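Local coordinates for cysteine hydrolase (Vibrio cholerae, PDB 6V98), which probably acts as a cysteine hydrolase of the papain-like peptidase clan, delivered as a toxic effector by the type VI secretion system, at residues A[42-50]-A[58-66]; A[76-84]-A[96-107]. All blocks are in the same frame, centred on the assembly; numbering follows the deposited sequence.

Contact 1 (A[42-50]-A[58-66])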
# COMPACT_ATOMS: atom_id res chain seq x y z
N LEU A 42 10.42 12.19 1.75
CA LEU A 42 9.06 12.66 1.94
C LEU A 42 8.06 11.51 1.71
O LEU A 42 8.20 10.74 0.76
CB LEU A 42 8.76 13.84 1.00
CG LEU A 42 8.88 15.26 1.60
CD1 LEU A 42 8.87 16.36 0.54
CD2 LEU A 42 7.78 15.49 2.63
N GLY A 43 7.09 11.38 2.60
CA GLY A 43 5.93 10.55 2.38
C GLY A 43 6.07 9.16 2.99
O GLY A 43 7.16 8.69 3.31
N HIS A 44 4.92 8.49 3.12
CA HIS A 44 4.82 7.11 3.58
C HIS A 44 3.97 6.33 2.59
O HIS A 44 3.19 6.90 1.83
CB HIS A 44 4.22 7.05 5.00
CG HIS A 44 3.94 5.66 5.49
ND1 HIS A 44 4.90 4.68 5.58
CD2 HIS A 44 2.79 5.09 5.92
CE1 HIS A 44 4.36 3.57 6.05
NE2 HIS A 44 3.08 3.79 6.26
N ALA A 45 4.13 5.00 2.58
CA ALA A 45 3.44 4.18 1.59
C ALA A 45 2.85 2.96 2.27
O ALA A 45 3.39 2.47 3.26
CB ALA A 45 4.38 3.74 0.45
N GLY A 46 1.73 2.48 1.72
CA GLY A 46 1.13 1.22 2.14
C GLY A 46 0.45 0.57 0.95
O GLY A 46 0.60 1.06 -0.16
N VAL A 47 -0.30 -0.52 1.14
CA VAL A 47 -0.96 -1.16 0.01
C VAL A 47 -2.30 -1.73 0.45
O VAL A 47 -2.40 -2.39 1.49
CB VAL A 47 -0.07 -2.24 -0.66
CG1 VAL A 47 0.31 -3.35 0.33
CG2 VAL A 47 -0.74 -2.79 -1.93
N ILE A 48 -3.33 -1.47 -0.34
CA ILE A 48 -4.64 -2.08 -0.17
C ILE A 48 -4.74 -3.26 -1.11
O ILE A 48 -4.39 -3.15 -2.29
CB ILE A 48 -5.76 -1.07 -0.46
CG1 ILE A 48 -5.65 0.12 0.50
CG2 ILE A 48 -7.12 -1.76 -0.33
CD1 ILE A 48 -6.64 1.27 0.18
N LEU A 49 -5.26 -4.38 -0.60
CA LEU A 49 -5.44 -5.59 -1.39
C LEU A 49 -6.91 -5.99 -1.34
O LEU A 49 -7.47 -6.14 -0.25
CB LEU A 49 -4.56 -6.73 -0.85
CG LEU A 49 -4.86 -8.11 -1.43
CD1 LEU A 49 -4.38 -8.18 -2.86
CD2 LEU A 49 -4.20 -9.19 -0.60
N ILE A 50 -7.54 -6.16 -2.50
CA ILE A 50 -8.97 -6.46 -2.57
C ILE A 50 -9.22 -7.70 -3.40
O ILE A 50 -8.72 -7.81 -4.53
CB ILE A 50 -9.77 -5.28 -3.14
CG1 ILE A 50 -9.57 -4.04 -2.27
CG2 ILE A 50 -11.26 -5.66 -3.20
CD1 ILE A 50 -10.04 -2.77 -2.93
N ARG A 58 -7.72 -6.10 2.56
CA ARG A 58 -6.61 -6.09 3.51
C ARG A 58 -5.76 -4.84 3.30
O ARG A 58 -5.69 -4.30 2.20
CB ARG A 58 -5.69 -7.32 3.34
CG ARG A 58 -6.42 -8.64 3.32
CD ARG A 58 -6.94 -8.95 4.70
NE ARG A 58 -7.50 -10.30 4.78
CZ ARG A 58 -8.75 -10.57 5.13
NH1 ARG A 58 -9.60 -9.59 5.44
NH2 ARG A 58 -9.16 -11.83 5.17
N TYR A 59 -5.08 -4.42 4.36
CA TYR A 59 -4.13 -3.32 4.26
C TYR A 59 -2.86 -3.70 5.00
O TYR A 59 -2.92 -4.16 6.14
CB TYR A 59 -4.71 -2.01 4.82
CG TYR A 59 -3.71 -0.88 4.80
CD1 TYR A 59 -2.90 -0.62 5.91
CD2 TYR A 59 -3.54 -0.09 3.67
CE1 TYR A 59 -1.95 0.39 5.89
CE2 TYR A 59 -2.58 0.92 3.64
CZ TYR A 59 -1.80 1.16 4.75
OH TYR A 59 -0.87 2.17 4.74
N TYR A 60 -1.71 -3.54 4.32
CA TYR A 60 -0.40 -3.82 4.89
C TYR A 60 0.53 -2.65 4.62
O TYR A 60 0.39 -1.93 3.63
CB TYR A 60 0.22 -5.09 4.28
CG TYR A 60 -0.32 -6.38 4.84
CD1 TYR A 60 -1.55 -6.91 4.41
CD2 TYR A 60 0.40 -7.09 5.78
CE1 TYR A 60 -2.02 -8.12 4.92
CE2 TYR A 60 -0.06 -8.29 6.30
CZ TYR A 60 -1.26 -8.81 5.88
OH TYR A 60 -1.67 -10.00 6.43
N GLU A 61 1.51 -2.49 5.51
CA GLU A 61 2.54 -1.48 5.28
C GLU A 61 3.80 -1.90 6.03
O GLU A 61 3.77 -2.74 6.93
CB GLU A 61 2.08 -0.09 5.74
CG GLU A 61 1.76 -0.04 7.22
CD GLU A 61 0.89 1.15 7.59
OE1 GLU A 61 0.92 2.15 6.85
OE2 GLU A 61 0.19 1.07 8.63
N TYR A 62 4.91 -1.27 5.65
CA TYR A 62 6.22 -1.51 6.26
C TYR A 62 6.80 -0.18 6.69
O TYR A 62 6.76 0.79 5.93
CB TYR A 62 7.14 -2.19 5.26
CG TYR A 62 8.57 -2.33 5.72
CD1 TYR A 62 8.92 -3.27 6.68
CD2 TYR A 62 9.57 -1.51 5.20
CE1 TYR A 62 10.25 -3.41 7.10
CE2 TYR A 62 10.89 -1.64 5.62
CZ TYR A 62 11.21 -2.58 6.57
OH TYR A 62 12.50 -2.72 6.98
N GLY A 63 7.35 -0.12 7.90
CA GLY A 63 7.82 1.16 8.37
C GLY A 63 8.45 1.01 9.74
O GLY A 63 8.67 -0.10 10.23
N ARG A 64 8.73 2.16 10.35
CA ARG A 64 9.40 2.14 11.65
C ARG A 64 8.36 2.00 12.75
O ARG A 64 8.02 2.93 13.49
CB ARG A 64 10.29 3.37 11.80
CG ARG A 64 11.61 3.18 11.05
CD ARG A 64 12.62 4.27 11.34
NE ARG A 64 12.21 5.55 10.76
CZ ARG A 64 13.01 6.61 10.68
NH1 ARG A 64 14.25 6.55 11.15
NH2 ARG A 64 12.56 7.73 10.14
N TYR A 65 7.82 0.79 12.83
CA TYR A 65 6.84 0.41 13.84
C TYR A 65 7.51 -0.39 14.94
O TYR A 65 8.46 -1.14 14.70
CB TYR A 65 5.70 -0.41 13.21
CG TYR A 65 5.05 0.33 12.08
CD1 TYR A 65 4.20 1.40 12.32
CD2 TYR A 65 5.29 -0.03 10.75
CE1 TYR A 65 3.60 2.08 11.29
CE2 TYR A 65 4.70 0.66 9.71
CZ TYR A 65 3.86 1.71 9.98
OH TYR A 65 3.25 2.42 8.95
N LYS A 66 6.99 -0.23 16.16
CA LYS A 66 7.57 -0.86 17.33
C LYS A 66 7.49 -2.37 17.25
O LYS A 66 6.51 -2.93 16.74
CB LYS A 66 6.84 -0.37 18.58
CG LYS A 66 7.43 0.85 19.23
CD LYS A 66 7.41 0.67 20.74
CE LYS A 66 6.87 1.89 21.45
NZ LYS A 66 6.71 1.63 22.91
O HOH W 1 4.62 0.04 3.06
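At the edge of the H44 imidazole, almost in the ring plane, sit OE1 of E61 and the carbonyl O of Y62, and the ring of Y15 meets that of H44 with planes about 35° apart; the edge of the Y59 ring takes CG1 of I48 on one side and the same E61 OE1 at its phenolic end. H44 NE2 donates to E61 OE1 over 2.8 Å with a fairly straight N-H...O angle of 162°. NE2 approaches from above the carboxylate plane. Y59 OH gives E61 OE1 a second hydrogen bond, also 2.8 Å, from the opposite face, so two donors grip this one oxygen. The other, OE2, is held by S107 and R77. E61 reaches H44 because its CG stands between the backbone N and carbonyl carbon (chi1 61°) and the chain then runs out extended. Near the same corner Y65 OH lies 3.0 Å from H44 NE2. This cluster sits at the open end of a beta hairpin, strands 44-50 and 57-63, within the large antiparallel sheet. V47 and Y60 form a hydrogen-bonded pair, with V47 N to Y60 O at 2.9 Å, as do L49 and R58; I48 and Y59 between them are a non-hydrogen-bonded pair. Toward H44 the strands part, and a water bridges A45 O to Y62 N. G46 has its CA 3.4 Å from Y59 OH, its lack of a side chain leaving the phenol a path to E61. H44 ND1 makes a weak hydrogen bond to O1 of the dimethylarsinoyl group on the cysteine at position 152; the nearness of the two residues is consistent with a Cys-His pair. On the sheet face opposite I48 and Y59, V47 CG1 packs against Y60 CB at 4.3 Å.

Contact 2 (A[76-84]-A[96-107])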
# COMPACT_ATOMS: atom_id res chain seq x y z
N VAL A 76 6.73 -5.04 9.30
CA VAL A 76 5.48 -5.06 8.56
C VAL A 76 4.34 -5.02 9.56
O VAL A 76 4.39 -5.66 10.62
CB VAL A 76 5.38 -6.32 7.69
CG1 VAL A 76 4.03 -6.38 6.95
CG2 VAL A 76 6.55 -6.40 6.73
N ARG A 77 3.28 -4.28 9.24
CA ARG A 77 2.09 -4.37 10.06
C ARG A 77 0.86 -4.42 9.17
O ARG A 77 0.87 -3.96 8.02
CB ARG A 77 2.02 -3.21 11.08
CG ARG A 77 1.35 -1.96 10.63
CD ARG A 77 1.10 -0.99 11.82
NE ARG A 77 0.65 0.30 11.31
CZ ARG A 77 0.42 1.39 12.03
NH1 ARG A 77 0.59 1.38 13.35
NH2 ARG A 77 0.01 2.49 11.42
N LYS A 78 -0.17 -5.04 9.71
CA LYS A 78 -1.46 -5.18 9.07
C LYS A 78 -2.43 -4.32 9.85
O LYS A 78 -2.42 -4.35 11.08
CB LYS A 78 -1.89 -6.64 9.10
CG LYS A 78 -3.28 -6.89 8.62
CD LYS A 78 -3.61 -8.37 8.76
CE LYS A 78 -4.87 -8.68 7.98
NZ LYS A 78 -6.02 -7.89 8.49
N VAL A 79 -3.23 -3.52 9.15
CA VAL A 79 -4.24 -2.68 9.78
C VAL A 79 -5.60 -3.17 9.31
O VAL A 79 -5.85 -3.21 8.10
CB VAL A 79 -4.06 -1.20 9.44
CG1 VAL A 79 -5.14 -0.36 10.17
CG2 VAL A 79 -2.66 -0.72 9.79
N GLY A 80 -6.47 -3.52 10.25
CA GLY A 80 -7.83 -3.89 9.89
C GLY A 80 -8.57 -2.74 9.23
O GLY A 80 -8.51 -1.61 9.72
N VAL A 81 -9.24 -3.01 8.11
CA VAL A 81 -10.05 -2.02 7.41
C VAL A 81 -11.38 -2.65 7.01
O VAL A 81 -11.55 -3.87 7.03
CB VAL A 81 -9.36 -1.43 6.16
CG1 VAL A 81 -8.14 -0.59 6.56
CG2 VAL A 81 -8.96 -2.54 5.18
N SER A 82 -12.33 -1.80 6.65
CA SER A 82 -13.60 -2.30 6.15
C SER A 82 -13.41 -2.99 4.80
O SER A 82 -12.47 -2.69 4.06
CB SER A 82 -14.61 -1.15 6.00
OG SER A 82 -14.84 -0.50 7.25
N ASN A 83 -14.30 -3.92 4.49
CA ASN A 83 -14.35 -4.46 3.15
C ASN A 83 -15.07 -3.49 2.22
O ASN A 83 -15.89 -2.67 2.65
CB ASN A 83 -15.06 -5.81 3.13
CG ASN A 83 -14.29 -6.86 3.90
OD1 ASN A 83 -13.07 -6.81 3.97
ND2 ASN A 83 -15.01 -7.80 4.49
N VAL A 84 -14.77 -3.59 0.93
CA VAL A 84 -15.43 -2.79 -0.07
C VAL A 84 -16.59 -3.59 -0.67
O VAL A 84 -16.70 -4.80 -0.47
CB VAL A 84 -14.46 -2.31 -1.17
CG1 VAL A 84 -13.34 -1.47 -0.57
CG2 VAL A 84 -13.88 -3.50 -1.95
N LEU A 96 -15.15 2.44 -1.18
CA LEU A 96 -13.72 2.72 -1.23
C LEU A 96 -13.38 3.96 -0.41
O LEU A 96 -12.36 3.99 0.28
CB LEU A 96 -13.27 2.87 -2.68
CG LEU A 96 -11.77 3.10 -2.84
CD1 LEU A 96 -11.03 1.94 -2.25
CD2 LEU A 96 -11.41 3.28 -4.31
N LEU A 97 -14.24 4.98 -0.45
CA LEU A 97 -14.04 6.17 0.38
C LEU A 97 -13.94 5.80 1.86
O LEU A 97 -13.17 6.41 2.61
CB LEU A 97 -15.18 7.17 0.18
CG LEU A 97 -15.12 8.19 -0.95
CD1 LEU A 97 -16.49 8.85 -1.13
CD2 LEU A 97 -14.04 9.24 -0.68
N LYS A 98 -14.74 4.84 2.31
CA LYS A 98 -14.72 4.46 3.72
C LYS A 98 -13.37 3.86 4.09
O LYS A 98 -12.82 4.16 5.16
CB LYS A 98 -15.84 3.47 4.02
CG LYS A 98 -15.93 3.05 5.46
CD LYS A 98 -17.13 2.17 5.69
CE LYS A 98 -17.18 1.70 7.12
NZ LYS A 98 -18.30 0.74 7.32
N VAL A 99 -12.80 3.03 3.20
CA VAL A 99 -11.49 2.44 3.44
C VAL A 99 -10.40 3.49 3.37
O VAL A 99 -9.45 3.46 4.16
CB VAL A 99 -11.24 1.31 2.41
CG1 VAL A 99 -9.77 0.84 2.48
CG2 VAL A 99 -12.19 0.16 2.66
N LEU A 100 -10.50 4.42 2.42
CA LEU A 100 -9.44 5.41 2.28
C LEU A 100 -9.39 6.31 3.51
O LEU A 100 -8.31 6.61 4.03
CB LEU A 100 -9.65 6.23 1.00
CG LEU A 100 -9.44 5.44 -0.30
CD1 LEU A 100 -9.75 6.30 -1.52
CD2 LEU A 100 -8.01 4.86 -0.38
N LYS A 101 -10.56 6.73 4.00
CA LYS A 101 -10.59 7.50 5.23
C LYS A 101 -9.97 6.72 6.39
O LYS A 101 -9.23 7.28 7.21
CB LYS A 101 -12.02 7.89 5.56
CG LYS A 101 -12.12 8.99 6.57
CD LYS A 101 -13.55 9.48 6.71
CE LYS A 101 -13.56 10.97 7.00
NZ LYS A 101 -13.25 11.25 8.42
N GLU A 102 -10.30 5.43 6.51
CA GLU A 102 -9.73 4.61 7.58
C GLU A 102 -8.21 4.61 7.48
O GLU A 102 -7.51 4.83 8.48
CB GLU A 102 -10.28 3.19 7.50
CG GLU A 102 -11.76 3.06 7.92
CD GLU A 102 -12.34 1.68 7.64
OE1 GLU A 102 -11.76 0.97 6.80
OE2 GLU A 102 -13.36 1.31 8.24
N VAL A 103 -7.69 4.36 6.28
CA VAL A 103 -6.24 4.22 6.09
C VAL A 103 -5.54 5.54 6.35
O VAL A 103 -4.47 5.59 6.99
CB VAL A 103 -5.97 3.67 4.68
CG1 VAL A 103 -4.53 3.83 4.30
CG2 VAL A 103 -6.40 2.20 4.61
N SER A 104 -6.14 6.65 5.90
CA SER A 104 -5.53 7.95 6.12
C SER A 104 -5.43 8.27 7.61
O SER A 104 -4.40 8.78 8.07
CB SER A 104 -6.34 9.03 5.40
OG SER A 104 -5.78 10.30 5.67
N LEU A 105 -6.49 7.99 8.37
CA LEU A 105 -6.46 8.26 9.81
C LEU A 105 -5.46 7.35 10.51
O LEU A 105 -4.67 7.81 11.35
CB LEU A 105 -7.85 8.06 10.42
CG LEU A 105 -7.87 8.11 11.95
CD1 LEU A 105 -7.33 9.45 12.43
CD2 LEU A 105 -9.29 7.88 12.50
N ARG A 106 -5.48 6.06 10.18
CA ARG A 106 -4.80 5.06 10.99
C ARG A 106 -3.33 4.97 10.64
O ARG A 106 -2.51 4.69 11.52
CB ARG A 106 -5.46 3.68 10.80
CG ARG A 106 -6.80 3.56 11.54
CD ARG A 106 -7.64 2.37 11.10
NE ARG A 106 -9.02 2.52 11.62
CZ ARG A 106 -10.04 1.73 11.29
NH1 ARG A 106 -9.85 0.73 10.45
NH2 ARG A 106 -11.25 1.95 11.79
N SER A 107 -2.99 5.22 9.38
CA SER A 107 -1.63 5.05 8.88
C SER A 107 -1.07 6.27 8.18
O SER A 107 0.13 6.31 7.91
CB SER A 107 -1.57 3.86 7.90
OG SER A 107 -1.92 2.66 8.56
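The shortest polar bond runs from S82 OG to E102 OE2, 2.5 Å, and it is one half of a two-pronged grip: S82 N also donates to E102 OE1 at 2.8 Å, nearly straight at 176°. The backbone N-H uses the syn lone pair of OE1, and the hydroxyl meets OE2 on its syn side, 19° out of the carboxylate plane. With both oxygens engaged by one residue, the carboxylate is fixed in rotation. S82 holds its OG beside its own backbone N (chi1 -59°), which lets hydroxyl and amide face the glutamate together. The extended aliphatic chain of K98 lies alongside, its CE 3.2 Å from S82 OG. Beside the polar pair, valines continue the contact: V81 CG1 touches V103 CG2 at 3.8 Å, and V84 CG1 meets V99 CG2 about at right angles, also at 3.8 Å. V99 CG2 lies close to S82 O as well, a buried carbonyl that has no polar partner in the model. Farther along, R106 stretches out over V79, CD against CG1, and brings NH1 to within 2.8 Å of G80 O near the guanidinium plane. CG of E102, a turn earlier in the helix, lies against one face of that guanidinium, offset toward its rim. R77 and S107 finish the row, both turned to E61 for their main polar bonds. Residues 79-84 leave edge strand 75-78 and run along helix 93-107, whose inner side meets I48 of strand 44-50 and Y59 of strand 57-63, while L97, L100 and K101 reach Y192 of strand 188-193.

Contact 1 lies in the buried middle of the fold, about 10 Å from contact 2 between centres, and contact 2 is only partly buried, with charged side chains on its outer side. The first is strand against strand, held by a backbone ladder; the second is loop against helix, held by the two hydrogen bonds of S82 to the E102 carboxylate and a row of valines. E61 ties them together through R77 and S107, so both sides of contact 2 support the glutamate that binds H44. Strands 57-63 and 75-78 are also sheet neighbours, and Y65 packs on R77 beyond them.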